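Local coordinates for protein Endonuclease/exonuclease/phosphatase (Beutenbergia cavernae DSM 12333, PDB 4RUW) that belongs to the endonuclease/exonuclease/phosphatase family, pairing a zinc-binding DNase I-like domain with an Ig-like domain, though its precise role is not established, at residues 64-69 / 108-113; 78-83 / 316-321; 96-101 / 133-138; 166-171 / 177-182. One frame throughout, in Å; residues are numbered along the deposited sequence.

How the interactions relate
Followed from the N terminus, the chain opens interaction 1 at 64-69, interaction 2 at 78-83 and interaction 3 at 96-101 before any of them is completed. Interaction 1 closes first, at 108-113, and so crosses both of the others. Interaction 3 closes at 133-138, interaction 4 then makes a short loop from 166-171 to 177-182, and interaction 2 closes last at 316-321, embracing both 3 and 4. Interactions 1 and 2 touch through A68, P69 and F317, while 1 and 3 meet where Q110 reaches H98. These three gather around the sheet holding strands 55-62 and 91-98; interaction 4 belongs to the second sheet, its centre about 16 Å from that of interaction 3.

Interaction 1 (64-69 / 108-113); sequences HTAVAP and GDQPAR
T65 and Q110 show how a single side-chain amide can fasten a loop to the start of a helix. The polar part of the contact is one bond: Q110 NE2 donates to T65 O over 2.8 Å, almost straight at 174°. The oxygen lies in the plane of the amide, but the donor stands well above the carbonyl plane of T65, 64° out of it. The Q110 amide has other duties as well, since its OE1 receives H98 N and its NE2 also bonds to E77 OE2.

The van der Waals part is slight, carbons of the loop packing against the two polar atoms of the amide. Q110 OE1 rests 3.6 Å from T65 CB, and A66 CB approaches Q110 NE2 at 4.0 Å. With its CG beside the backbone N (chi1 -54°) and the chain extended beyond, Q110 reaches across from the first turn of helix 110-118. The contact borders the zinc site, T65 packing on the zinc ligand H98.

Bonds within each partner keep the two sides in shape. H64, T65 and A66 all have positive phi, giving a left-handed turn in which H64 O accepts V67 N at 3.0 Å and T65 OG1 at 2.7 Å, from opposite faces of its plane. The H64 ring fastens the turn again, its ND1 donating in the ring plane to V67 O at 2.7 Å. On the helix side, D109 is the N-cap, its OD1 taking A112 N at 3.2 Å.

Bonded through both its oxygen and its nitrogen, the buried Q110 amide has its flip state settled: loop carbonyl and E77 carboxylate call for the NH2, the H98 N-H for the oxygen.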
loop_
_atom_site.group_PDB
_atom_site.type_symbol
_atom_site.label_atom_id
_atom_site.label_comp_id
_atom_site.label_asym_id
_atom_site.label_seq_id
_atom_site.Cartn_x
_atom_site.Cartn_y
_atom_site.Cartn_z
ATOM N N HIS A 64 2.314 -0.261 -16.680
ATOM C CA HIS A 64 1.624 -0.788 -17.862
ATOM C C HIS A 64 2.614 -1.092 -19.004
ATOM O O HIS A 64 2.377 -0.740 -20.164
ATOM C CB HIS A 64 0.549 0.205 -18.322
ATOM C CG HIS A 64 -0.403 -0.345 -19.341
ATOM N ND1 HIS A 64 -0.491 0.148 -20.624
ATOM C CD2 HIS A 64 -1.314 -1.346 -19.257
ATOM C CE1 HIS A 64 -1.412 -0.527 -21.293
ATOM N NE2 HIS A 64 -1.922 -1.440 -20.486
ATOM N N THR A 65 3.721 -1.760 -18.671
ATOM C CA THR A 65 4.793 -2.069 -19.633
ATOM C C THR A 65 5.263 -0.866 -20.450
ATOM O O THR A 65 5.724 -1.018 -21.584
ATOM C CB THR A 65 4.451 -3.263 -20.566
ATOM O OG1 THR A 65 3.276 -2.991 -21.342
ATOM C CG2 THR A 65 4.226 -4.515 -19.752
ATOM N N ALA A 66 5.194 0.314 -19.838
ATOM C CA ALA A 66 5.590 1.581 -20.464
ATOM C C ALA A 66 4.803 1.937 -21.718
ATOM O O ALA A 66 5.248 2.749 -22.523
ATOM C CB ALA A 66 7.103 1.634 -20.732
ATOM N N VAL A 67 3.616 1.361 -21.855
ATOM C CA VAL A 67 2.736 1.693 -22.966
ATOM C C VAL A 67 1.666 2.654 -22.460
ATOM O O VAL A 67 0.856 2.317 -21.604
ATOM C CB VAL A 67 2.106 0.438 -23.585
ATOM C CG1 VAL A 67 1.104 0.824 -24.667
ATOM C CG2 VAL A 67 3.204 -0.465 -24.151
ATOM N N ALA A 68 1.685 3.870 -22.989
ATOM C CA ALA A 68 0.808 4.926 -22.517
ATOM C C ALA A 68 -0.588 4.819 -23.112
ATOM O O ALA A 68 -0.736 4.520 -24.291
ATOM C CB ALA A 68 1.403 6.266 -22.882
ATOM N N PRO A 69 -1.621 5.095 -22.302
ATOM C CA PRO A 69 -2.984 5.091 -22.844
ATOM C C PRO A 69 -3.211 6.144 -23.933
ATOM O O PRO A 69 -4.128 5.975 -24.735
ATOM C CB PRO A 69 -3.858 5.377 -21.612
ATOM C CG PRO A 69 -2.926 6.007 -20.613
ATOM C CD PRO A 69 -1.610 5.330 -20.849
ATOM N N GLY A 108 10.805 -6.255 -25.109
ATOM C CA GLY A 108 12.239 -6.275 -24.892
ATOM C C GLY A 108 12.608 -6.360 -23.421
ATOM O O GLY A 108 11.801 -6.771 -22.590
ATOM N N ASP A 109 13.834 -5.966 -23.101
ATOM C CA ASP A 109 14.358 -6.041 -21.740
ATOM C C ASP A 109 14.084 -4.718 -21.021
ATOM O O ASP A 109 14.945 -3.835 -20.947
ATOM C CB ASP A 109 15.863 -6.330 -21.786
ATOM C CG ASP A 109 16.447 -6.710 -20.432
ATOM O OD1 ASP A 109 15.854 -6.367 -19.386
ATOM O OD2 ASP A 109 17.529 -7.335 -20.423
ATOM N N GLN A 110 12.879 -4.572 -20.481
ATOM C CA GLN A 110 12.520 -3.294 -19.866
ATOM C C GLN A 110 13.340 -2.933 -18.622
ATOM O O GLN A 110 13.682 -1.767 -18.449
ATOM C CB GLN A 110 11.015 -3.194 -19.605
ATOM C CG GLN A 110 10.190 -3.468 -20.849
ATOM C CD GLN A 110 8.769 -2.993 -20.703
ATOM O OE1 GLN A 110 8.014 -3.490 -19.866
ATOM N NE2 GLN A 110 8.390 -2.019 -21.521
ATOM N N PRO A 111 13.663 -3.914 -17.755
ATOM C CA PRO A 111 14.497 -3.523 -16.610
ATOM C C PRO A 111 15.848 -2.950 -17.050
ATOM O O PRO A 111 16.307 -1.965 -16.472
ATOM C CB PRO A 111 14.683 -4.842 -15.847
ATOM C CG PRO A 111 13.481 -5.641 -16.202
ATOM C CD PRO A 111 13.201 -5.311 -17.632
ATOM N N ALA A 112 16.465 -3.534 -18.073
ATOM C CA ALA A 112 17.748 -3.032 -18.543
ATOM C C ALA A 112 17.595 -1.642 -19.151
ATOM O O ALA A 112 18.449 -0.774 -18.963
ATOM C CB ALA A 112 18.358 -3.989 -19.543
ATOM N N ARG A 113 16.506 -1.420 -19.877
ATOM C CA ARG A 113 16.286 -0.123 -20.500
ATOM C C ARG A 113 16.022 0.965 -19.449
ATOM O O ARG A 113 16.557 2.072 -19.531
ATOM C CB ARG A 113 15.148 -0.216 -21.518
ATOM C CG ARG A 113 14.812 1.092 -22.208
ATOM C CD ARG A 113 16.014 1.732 -22.877
ATOM N NE ARG A 113 15.581 2.867 -23.689
ATOM C CZ ARG A 113 16.334 3.918 -23.992
ATOM N NH1 ARG A 113 17.586 3.998 -23.560
ATOM N NH2 ARG A 113 15.821 4.895 -24.723
#

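Interaction 2 (78-83 / 316-321); sequences PRIAAV and RFASDH
R79 and A318 join helix 77-87 of the DNase I-like domain to the loop that leads into strand 324-330. From CB, which points toward that loop, CG swings anti to the backbone N (chi1 -156°) and comes 4.0 Å from A318 CB. The chain stays extended through CD, and NE arrives 3.9 Å from A318 CB while forming a salt bridge with D315. The guanidinium then lies with one face over the backbone, A318 CA sitting 3.8 Å above its plane and offset toward the rim. NH2 comes 3.6 Å from F317 C. NH1 turns to its own salt bridge with D70. Two carboxylates, D315 at NE and D70 at NH1, therefore hold the charged end and probably limit its rotation as it lies over the peptide between F317 and A318.

Just beyond, the loop is shaped by an ST turn, S319 OG accepting H321 N at 3.2 Å, and the same hydroxyl is also bonded to N62 O. One residue along the helix from R79, the tip of I80 packs against the same residue, A318: its CD1 stands 4.3 Å from A318 CB and only 3.8 Å from A318 O.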
loop_
_atom_site.group_PDB
_atom_site.type_symbol
_atom_site.label_atom_id
_atom_site.label_comp_id
_atom_site.label_asym_id
_atom_site.label_seq_id
_atom_site.Cartn_x
_atom_site.Cartn_y
_atom_site.Cartn_z
ATOM N N PRO A 78 11.329 5.886 -21.903
ATOM C CA PRO A 78 11.792 7.230 -21.513
ATOM C C PRO A 78 10.736 8.080 -20.823
ATOM O O PRO A 78 11.049 8.875 -19.952
ATOM C CB PRO A 78 12.191 7.866 -22.851
ATOM C CG PRO A 78 12.632 6.708 -23.664
ATOM C CD PRO A 78 11.681 5.591 -23.306
ATOM N N ARG A 79 9.494 7.920 -21.204
ATOM C CA ARG A 79 8.422 8.672 -20.613
ATOM C C ARG A 79 8.237 8.259 -19.131
ATOM O O ARG A 79 8.072 9.066 -18.286
ATOM C CB ARG A 79 7.189 8.425 -21.447
ATOM C CG ARG A 79 6.193 9.481 -21.365
ATOM C CD ARG A 79 5.132 9.305 -22.417
ATOM N NE ARG A 79 4.015 10.110 -22.030
ATOM C CZ ARG A 79 2.838 10.081 -22.596
ATOM N NH1 ARG A 79 2.588 9.276 -23.597
ATOM N NH2 ARG A 79 1.902 10.849 -22.164
ATOM N N ILE A 80 8.322 6.968 -18.856
ATOM C CA ILE A 80 8.286 6.448 -17.496
ATOM C C ILE A 80 9.486 6.974 -16.698
ATOM O O ILE A 80 9.343 7.469 -15.575
ATOM C CB ILE A 80 8.290 4.896 -17.512
ATOM C CG1 ILE A 80 7.043 4.343 -18.226
ATOM C CG2 ILE A 80 8.442 4.325 -16.100
ATOM C CD1 ILE A 80 5.722 4.805 -17.656
ATOM N N ALA A 81 10.675 6.863 -17.276
ATOM C CA ALA A 81 11.883 7.293 -16.592
ATOM C C ALA A 81 11.863 8.780 -16.262
ATOM O O ALA A 81 12.343 9.189 -15.216
ATOM C CB ALA A 81 13.103 6.944 -17.417
ATOM N N ALA A 82 11.318 9.591 -17.163
ATOM C CA ALA A 82 11.287 11.036 -16.938
ATOM C C ALA A 82 10.422 11.387 -15.726
ATOM O O ALA A 82 10.742 12.301 -14.972
ATOM C CB ALA A 82 10.808 11.775 -18.182
ATOM N N VAL A 83 9.331 10.652 -15.529
ATOM C CA VAL A 83 8.485 10.873 -14.360
ATOM C C VAL A 83 9.228 10.480 -13.080
ATOM O O VAL A 83 9.243 11.235 -12.103
ATOM C CB VAL A 83 7.155 10.106 -14.464
ATOM C CG1 VAL A 83 6.423 10.113 -13.126
ATOM C CG2 VAL A 83 6.282 10.705 -15.561
ATOM N N ARG A 316 0.670 12.493 -16.550
ATOM C CA ARG A 316 -0.329 11.566 -16.040
ATOM C C ARG A 316 -0.727 10.478 -17.039
ATOM O O ARG A 316 -1.094 9.377 -16.636
ATOM C CB ARG A 316 -1.563 12.311 -15.524
ATOM C CG ARG A 316 -2.472 12.852 -16.610
ATOM C CD ARG A 316 -3.505 13.815 -16.037
ATOM N NE ARG A 316 -2.861 15.030 -15.545
ATOM C CZ ARG A 316 -3.463 15.953 -14.803
ATOM N NH1 ARG A 316 -4.729 15.795 -14.443
ATOM N NH2 ARG A 316 -2.796 17.028 -14.410
ATOM N N PHE A 317 -0.635 10.771 -18.335
ATOM C CA PHE A 317 -1.056 9.800 -19.341
ATOM C C PHE A 317 0.046 8.842 -19.777
ATOM O O PHE A 317 -0.125 8.096 -20.732
ATOM C CB PHE A 317 -1.734 10.490 -20.528
ATOM C CG PHE A 317 -2.995 11.206 -20.140
ATOM C CD1 PHE A 317 -4.065 10.492 -19.621
ATOM C CD2 PHE A 317 -3.110 12.580 -20.262
ATOM C CE1 PHE A 317 -5.224 11.131 -19.239
ATOM C CE2 PHE A 317 -4.274 13.224 -19.881
ATOM C CZ PHE A 317 -5.327 12.497 -19.364
ATOM N N ALA A 318 1.159 8.838 -19.047
ATOM C CA ALA A 318 2.256 7.925 -19.349
ATOM C C ALA A 318 1.906 6.460 -19.049
ATOM O O ALA A 318 2.513 5.547 -19.618
ATOM C CB ALA A 318 3.504 8.327 -18.593
ATOM N N SER A 319 0.941 6.248 -18.153
ATOM C CA SER A 319 0.480 4.905 -17.801
ATOM C C SER A 319 -1.007 4.959 -17.483
ATOM O O SER A 319 -1.555 6.037 -17.257
ATOM C CB SER A 319 1.242 4.367 -16.585
ATOM O OG SER A 319 0.664 3.143 -16.148
ATOM N N ASP A 320 -1.668 3.805 -17.465
ATOM C CA ASP A 320 -3.064 3.775 -17.045
ATOM C C ASP A 320 -3.247 3.777 -15.521
ATOM O O ASP A 320 -4.381 3.821 -15.036
ATOM C CB ASP A 320 -3.852 2.643 -17.733
ATOM C CG ASP A 320 -3.385 1.256 -17.339
ATOM O OD1 ASP A 320 -2.345 1.109 -16.668
ATOM O OD2 ASP A 320 -4.076 0.297 -17.727
ATOM N N HIS A 321 -2.140 3.732 -14.773
ATOM C CA HIS A 321 -2.158 4.022 -13.337
ATOM C C HIS A 321 -1.342 5.272 -13.087
ATOM O O HIS A 321 -0.417 5.572 -13.849
ATOM C CB HIS A 321 -1.521 2.896 -12.517
ATOM C CG HIS A 321 -2.337 1.642 -12.439
ATOM N ND1 HIS A 321 -2.807 1.133 -11.245
ATOM C CD2 HIS A 321 -2.751 0.786 -13.403
ATOM C CE1 HIS A 321 -3.483 0.022 -11.479
ATOM N NE2 HIS A 321 -3.465 -0.209 -12.779
#

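Interaction 3 (96-101 / 133-138); sequences EVHRDA and VDLPHE. With ZN (zinc ion), chain B.
H98, at the end of strand 91-98, and D100, in the loop just after it, face the short, weakly bonded strand holding H137 across a wide backbone gap, the nearest CA atoms being those of D100 and D134 at 8.8 Å. A zinc ion bridges the gap. H98 binds it through ND1 at 2.0 Å, H137 through NE2 at 2.0 Å, and D100 through OD2 at 1.9 Å. The H98 CG lies beside its backbone N (chi1 -80°), which helps to turn ND1 to the metal. The aspartate uses one oxygen: its OD1 stays 3.1 Å from the metal and is bonded to S146 N, which holds the carboxylate in position.

The two imidazoles meet by their edges, their planes at 57°, without stacking, and H137 NE2 lies near the plane of the H98 ring. The D100 carboxylate is turned almost perpendicular to the H137 ring, at 84°. Close approaches among the ligating atoms, such as 3.2 Å between H98 ND1 and H137 NE2, reflect the shared metal and are not hydrogen bonds. In the second shell, L135 O receives H137 ND1 at 2.9 Å, in the plane of the ring, so the rotation of this ring is set from both nitrogens. L135 CD2 also comes within 4.2 Å of H98 NE2.

H107 supplies the fourth ligand, completing a mononuclear site of three histidines and one aspartate; a zinc-bound imidazole whose other nitrogen donates to a backbone carbonyl is a familiar feature of zinc sites in proteins.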
loop_
_atom_site.group_PDB
_atom_site.type_symbol
_atom_site.label_atom_id
_atom_site.label_comp_id
_atom_site.label_asym_id
_atom_site.label_seq_id
_atom_site.Cartn_x
_atom_site.Cartn_y
_atom_site.Cartn_z
ATOM N N GLU A 96 4.278 -4.354 -13.520
ATOM C CA GLU A 96 4.064 -4.511 -14.957
ATOM C C GLU A 96 5.282 -4.087 -15.772
ATOM O O GLU A 96 5.183 -3.307 -16.719
ATOM C CB GLU A 96 2.804 -3.776 -15.414
ATOM C CG GLU A 96 1.523 -4.392 -14.888
ATOM C CD GLU A 96 1.329 -5.814 -15.377
ATOM O OE1 GLU A 96 1.197 -6.006 -16.605
ATOM O OE2 GLU A 96 1.321 -6.741 -14.538
ATOM N N VAL A 97 6.433 -4.632 -15.395
ATOM C CA VAL A 97 7.664 -4.441 -16.127
ATOM C C VAL A 97 7.992 -5.774 -16.794
ATOM O O VAL A 97 8.111 -6.794 -16.111
ATOM C CB VAL A 97 8.826 -4.031 -15.179
ATOM C CG1 VAL A 97 10.076 -3.727 -15.989
ATOM C CG2 VAL A 97 8.439 -2.848 -14.301
ATOM N N HIS A 98 8.102 -5.777 -18.121
ATOM C CA HIS A 98 8.365 -7.021 -18.842
ATOM C C HIS A 98 9.838 -7.214 -19.150
ATOM O O HIS A 98 10.597 -6.254 -19.319
ATOM C CB HIS A 98 7.558 -7.123 -20.143
ATOM C CG HIS A 98 6.138 -7.550 -19.928
ATOM N ND1 HIS A 98 5.359 -8.047 -20.958
ATOM C CD2 HIS A 98 5.376 -7.554 -18.813
ATOM C CE1 HIS A 98 4.158 -8.344 -20.458
ATOM N NE2 HIS A 98 4.146 -8.053 -19.177
ATOM N N ARG A 99 10.236 -8.476 -19.216
ATOM C CA ARG A 99 11.540 -8.826 -19.724
ATOM C C ARG A 99 11.294 -9.932 -20.741
ATOM O O ARG A 99 11.115 -11.101 -20.381
ATOM C CB ARG A 99 12.462 -9.271 -18.590
ATOM C CG ARG A 99 13.869 -9.605 -19.049
ATOM C CD ARG A 99 14.891 -9.341 -17.964
ATOM N NE ARG A 99 14.876 -10.352 -16.914
ATOM C CZ ARG A 99 15.610 -10.279 -15.806
ATOM N NH1 ARG A 99 16.402 -9.235 -15.601
ATOM N NH2 ARG A 99 15.549 -11.240 -14.898
ATOM N N ASP A 100 11.233 -9.540 -22.013
ATOM C CA ASP A 100 10.765 -10.415 -23.090
ATOM C C ASP A 100 11.854 -10.698 -24.110
ATOM O O ASP A 100 12.603 -9.797 -24.485
ATOM C CB ASP A 100 9.632 -9.762 -23.887
ATOM C CG ASP A 100 8.399 -9.458 -23.071
ATOM O OD1 ASP A 100 8.151 -10.089 -22.008
ATOM O OD2 ASP A 100 7.644 -8.566 -23.524
ATOM N N ALA A 101 11.897 -11.936 -24.595
ATOM C CA ALA A 101 12.673 -12.291 -25.777
ATOM C C ALA A 101 12.002 -11.660 -27.010
ATOM O O ALA A 101 10.856 -11.231 -26.935
ATOM C CB ALA A 101 12.728 -13.815 -25.908
ATOM N N VAL A 133 5.672 -16.088 -16.612
ATOM C CA VAL A 133 6.305 -16.253 -17.920
ATOM C C VAL A 133 5.278 -16.590 -18.986
ATOM O O VAL A 133 4.158 -16.996 -18.675
ATOM C CB VAL A 133 7.396 -17.343 -17.909
ATOM C CG1 VAL A 133 8.489 -16.975 -16.920
ATOM C CG2 VAL A 133 6.798 -18.704 -17.585
ATOM N N ASP A 134 5.672 -16.397 -20.244
ATOM C CA ASP A 134 4.881 -16.804 -21.403
ATOM C C ASP A 134 3.475 -16.218 -21.397
ATOM O O ASP A 134 2.478 -16.946 -21.379
ATOM C CB ASP A 134 4.843 -18.327 -21.526
ATOM C CG ASP A 134 6.220 -18.918 -21.736
ATOM O OD1 ASP A 134 7.154 -18.151 -22.054
ATOM O OD2 ASP A 134 6.368 -20.149 -21.596
ATOM N N LEU A 135 3.414 -14.891 -21.427
ATOM C CA LEU A 135 2.158 -14.165 -21.402
ATOM C C LEU A 135 1.652 -13.905 -22.810
ATOM O O LEU A 135 2.440 -13.752 -23.746
ATOM C CB LEU A 135 2.336 -12.825 -20.683
ATOM C CG LEU A 135 2.833 -12.856 -19.231
ATOM C CD1 LEU A 135 4.359 -12.877 -19.145
ATOM C CD2 LEU A 135 2.275 -11.690 -18.431
ATOM N N PRO A 136 0.327 -13.841 -22.964
ATOM C CA PRO A 136 -0.254 -13.409 -24.236
ATOM C C PRO A 136 0.207 -11.996 -24.606
ATOM O O PRO A 136 0.186 -11.089 -23.774
ATOM C CB PRO A 136 -1.762 -13.436 -23.956
ATOM C CG PRO A 136 -1.915 -14.445 -22.866
ATOM C CD PRO A 136 -0.704 -14.252 -21.998
ATOM N N HIS A 137 0.661 -11.844 -25.845
ATOM C CA HIS A 137 1.015 -10.556 -26.425
ATOM C C HIS A 137 0.343 -10.515 -27.790
ATOM O O HIS A 137 0.570 -11.399 -28.610
ATOM C CB HIS A 137 2.527 -10.451 -26.631
ATOM C CG HIS A 137 3.309 -10.178 -25.383
ATOM N ND1 HIS A 137 3.402 -11.083 -24.340
ATOM C CD2 HIS A 137 4.067 -9.114 -25.020
ATOM C CE1 HIS A 137 4.172 -10.576 -23.392
ATOM N NE2 HIS A 137 4.587 -9.378 -23.774
ATOM N N GLU A 138 -0.486 -9.528 -28.021
ATOM C CA GLU A 138 -1.158 -9.368 -29.317
ATOM C C GLU A 138 -1.982 -10.624 -29.664
ATOM O O GLU A 138 -2.003 -11.056 -30.779
ATOM C CB GLU A 138 -0.145 -9.002 -30.413
ATOM C CG GLU A 138 0.437 -7.587 -30.333
ATOM C CD GLU A 138 1.512 -7.279 -31.373
ATOM O OE1 GLU A 138 1.979 -6.146 -31.428
ATOM O OE2 GLU A 138 1.928 -8.165 -32.123
HETATM ZN ZN ZN B . 5.893 -8.167 -22.869
#

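Interaction 4 (166-171 / 177-182); sequences LPNENY and LRRSLL
Y171 meets R178 edge to face: ring and guanidinium planes stand 79° apart, with Y171 CE2 over one face of the guanidinium and 3.9 Å from NE. The extended R178 chain also crosses N168 at about a right angle, and N168 OD1 lies 3.8 Å from R178 CB. The charged tip continues to a salt bridge with E172, while N168 ND2 turns the other way, to D212 and S202.

Two waters link these groups. Water 1 donates to L166 O at 2.6 Å and to N168 OD1 at 2.8 Å while accepting R178 N; water 2 donates to that same OD1 and accepts R179 NE at 2.9 Å. R179 comes to this water because its chain bends at chi2 (-61°), its guanidinium meeting the water edge-on.

All this sits at the loop end of a beta hairpin, where strand 157-166 gives way to a loop before strand 179-188 begins, at the margin of the second sheet of the DNase I-like domain. L166 N donates to R179 O at 2.9 Å. With CG beside its backbone N (chi1 -59°), the L166 side chain lies along the backbone of the partner strand, CD1 touching S180 C at 3.6 Å and coming 4.4 Å from L181 CB.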
loop_
_atom_site.group_PDB
_atom_site.type_symbol
_atom_site.label_atom_id
_atom_site.label_comp_id
_atom_site.label_asym_id
_atom_site.label_seq_id
_atom_site.Cartn_x
_atom_site.Cartn_y
_atom_site.Cartn_z
ATOM N N LEU A 166 3.016 -16.232 -5.266
ATOM C CA LEU A 166 1.699 -16.053 -4.676
ATOM C C LEU A 166 0.703 -16.841 -5.528
ATOM O O LEU A 166 0.724 -16.744 -6.740
ATOM C CB LEU A 166 1.346 -14.560 -4.620
ATOM C CG LEU A 166 2.318 -13.682 -3.822
ATOM C CD1 LEU A 166 1.969 -12.212 -3.982
ATOM C CD2 LEU A 166 2.341 -14.059 -2.351
ATOM N N PRO A 167 -0.184 -17.616 -4.891
ATOM C CA PRO A 167 -1.002 -18.636 -5.555
ATOM C C PRO A 167 -2.209 -18.075 -6.304
ATOM O O PRO A 167 -2.700 -17.020 -5.945
ATOM C CB PRO A 167 -1.507 -19.464 -4.373
ATOM C CG PRO A 167 -1.685 -18.453 -3.295
ATOM C CD PRO A 167 -0.494 -17.534 -3.450
ATOM N N ASN A 168 -2.687 -18.803 -7.311
ATOM C CA ASN A 168 -3.990 -18.549 -7.925
ATOM C C ASN A 168 -4.812 -19.837 -7.972
ATOM O O ASN A 168 -5.411 -20.180 -8.988
ATOM C CB ASN A 168 -3.842 -17.963 -9.332
ATOM C CG ASN A 168 -3.865 -16.439 -9.341
ATOM O OD1 ASN A 168 -2.875 -15.805 -9.683
ATOM N ND2 ASN A 168 -5.002 -15.852 -8.978
ATOM N N GLU A 169 -4.834 -20.560 -6.859
ATOM C CA GLU A 169 -5.449 -21.883 -6.822
ATOM C C GLU A 169 -6.964 -21.868 -7.033
ATOM O O GLU A 169 -7.516 -22.786 -7.620
ATOM C CB GLU A 169 -5.074 -22.603 -5.521
ATOM C CG GLU A 169 -5.578 -24.040 -5.396
ATOM C CD GLU A 169 -4.949 -25.016 -6.387
ATOM O OE1 GLU A 169 -3.944 -24.671 -7.050
ATOM O OE2 GLU A 169 -5.473 -26.145 -6.503
ATOM N N ASN A 170 -7.644 -20.836 -6.553
ATOM C CA ASN A 170 -9.089 -20.772 -6.764
ATOM C C ASN A 170 -9.455 -20.422 -8.200
ATOM O O ASN A 170 -10.386 -20.984 -8.766
ATOM C CB ASN A 170 -9.742 -19.801 -5.786
ATOM C CG ASN A 170 -9.536 -20.219 -4.350
ATOM O OD1 ASN A 170 -10.131 -21.195 -3.889
ATOM N ND2 ASN A 170 -8.685 -19.492 -3.633
ATOM N N TYR A 171 -8.707 -19.497 -8.790
ATOM C CA TYR A 171 -8.921 -19.107 -10.176
ATOM C C TYR A 171 -8.622 -20.257 -11.133
ATOM O O TYR A 171 -9.385 -20.515 -12.062
ATOM C CB TYR A 171 -8.047 -17.898 -10.501
ATOM C CG TYR A 171 -8.068 -17.427 -11.931
ATOM C CD1 TYR A 171 -9.240 -16.974 -12.519
ATOM C CD2 TYR A 171 -6.899 -17.387 -12.676
ATOM C CE1 TYR A 171 -9.252 -16.515 -13.826
ATOM C CE2 TYR A 171 -6.898 -16.929 -13.975
ATOM C CZ TYR A 171 -8.081 -16.496 -14.549
ATOM O OH TYR A 171 -8.089 -16.041 -15.848
ATOM N N LEU A 177 1.873 -19.923 -12.340
ATOM C CA LEU A 177 2.079 -18.814 -11.431
ATOM C C LEU A 177 1.967 -17.487 -12.179
ATOM O O LEU A 177 2.424 -17.361 -13.317
ATOM C CB LEU A 177 3.417 -18.963 -10.726
ATOM C CG LEU A 177 3.373 -20.106 -9.711
ATOM C CD1 LEU A 177 4.772 -20.498 -9.271
ATOM C CD2 LEU A 177 2.512 -19.714 -8.517
ATOM N N ARG A 178 1.320 -16.516 -11.537
ATOM C CA ARG A 178 1.052 -15.219 -12.149
ATOM C C ARG A 178 1.494 -14.033 -11.298
ATOM O O ARG A 178 1.747 -12.953 -11.843
ATOM C CB ARG A 178 -0.437 -15.063 -12.454
ATOM C CG ARG A 178 -0.987 -16.122 -13.384
ATOM C CD ARG A 178 -2.494 -16.008 -13.533
ATOM N NE ARG A 178 -3.020 -17.125 -14.314
ATOM C CZ ARG A 178 -3.130 -17.136 -15.639
ATOM N NH1 ARG A 178 -2.761 -16.079 -16.351
ATOM N NH2 ARG A 178 -3.608 -18.211 -16.253
ATOM N N ARG A 179 1.559 -14.209 -9.977
ATOM C CA ARG A 179 1.826 -13.097 -9.062
ATOM C C ARG A 179 2.936 -13.500 -8.106
ATOM O O ARG A 179 3.072 -14.685 -7.763
ATOM C CB ARG A 179 0.572 -12.759 -8.247
ATOM C CG ARG A 179 -0.667 -12.470 -9.086
ATOM C CD ARG A 179 -0.494 -11.283 -10.006
ATOM N NE ARG A 179 -1.692 -11.095 -10.815
ATOM C CZ ARG A 179 -1.888 -10.075 -11.639
ATOM N NH1 ARG A 179 -0.955 -9.143 -11.760
ATOM N NH2 ARG A 179 -3.020 -9.986 -12.328
ATOM N N SER A 180 3.727 -12.535 -7.652
ATOM C CA SER A 180 4.735 -12.826 -6.637
ATOM C C SER A 180 5.067 -11.599 -5.809
ATOM O O SER A 180 4.683 -10.473 -6.155
ATOM C CB SER A 180 6.011 -13.390 -7.269
ATOM O OG SER A 180 6.685 -12.397 -8.024
ATOM N N LEU A 181 5.778 -11.835 -4.713
ATOM C CA LEU A 181 6.272 -10.798 -3.825
ATOM C C LEU A 181 7.786 -10.727 -3.960
ATOM O O LEU A 181 8.457 -11.763 -3.937
ATOM C CB LEU A 181 5.909 -11.161 -2.389
ATOM C CG LEU A 181 6.613 -10.389 -1.279
ATOM C CD1 LEU A 181 6.151 -8.951 -1.242
ATOM C CD2 LEU A 181 6.397 -11.068 0.060
ATOM N N LEU A 182 8.314 -9.514 -4.124
ATOM C CA LEU A 182 9.753 -9.276 -4.154
ATOM C C LEU A 182 10.149 -8.523 -2.891
ATOM O O LEU A 182 9.571 -7.489 -2.576
ATOM C CB LEU A 182 10.130 -8.448 -5.382
ATOM C CG LEU A 182 11.560 -7.904 -5.417
ATOM C CD1 LEU A 182 12.577 -9.043 -5.374
ATOM C CD2 LEU A 182 11.765 -7.023 -6.638
HETATM O O HOH W 1 -0.265 -16.597 -9.179
HETATM O O HOH W 2 -3.485 -13.368 -11.057
#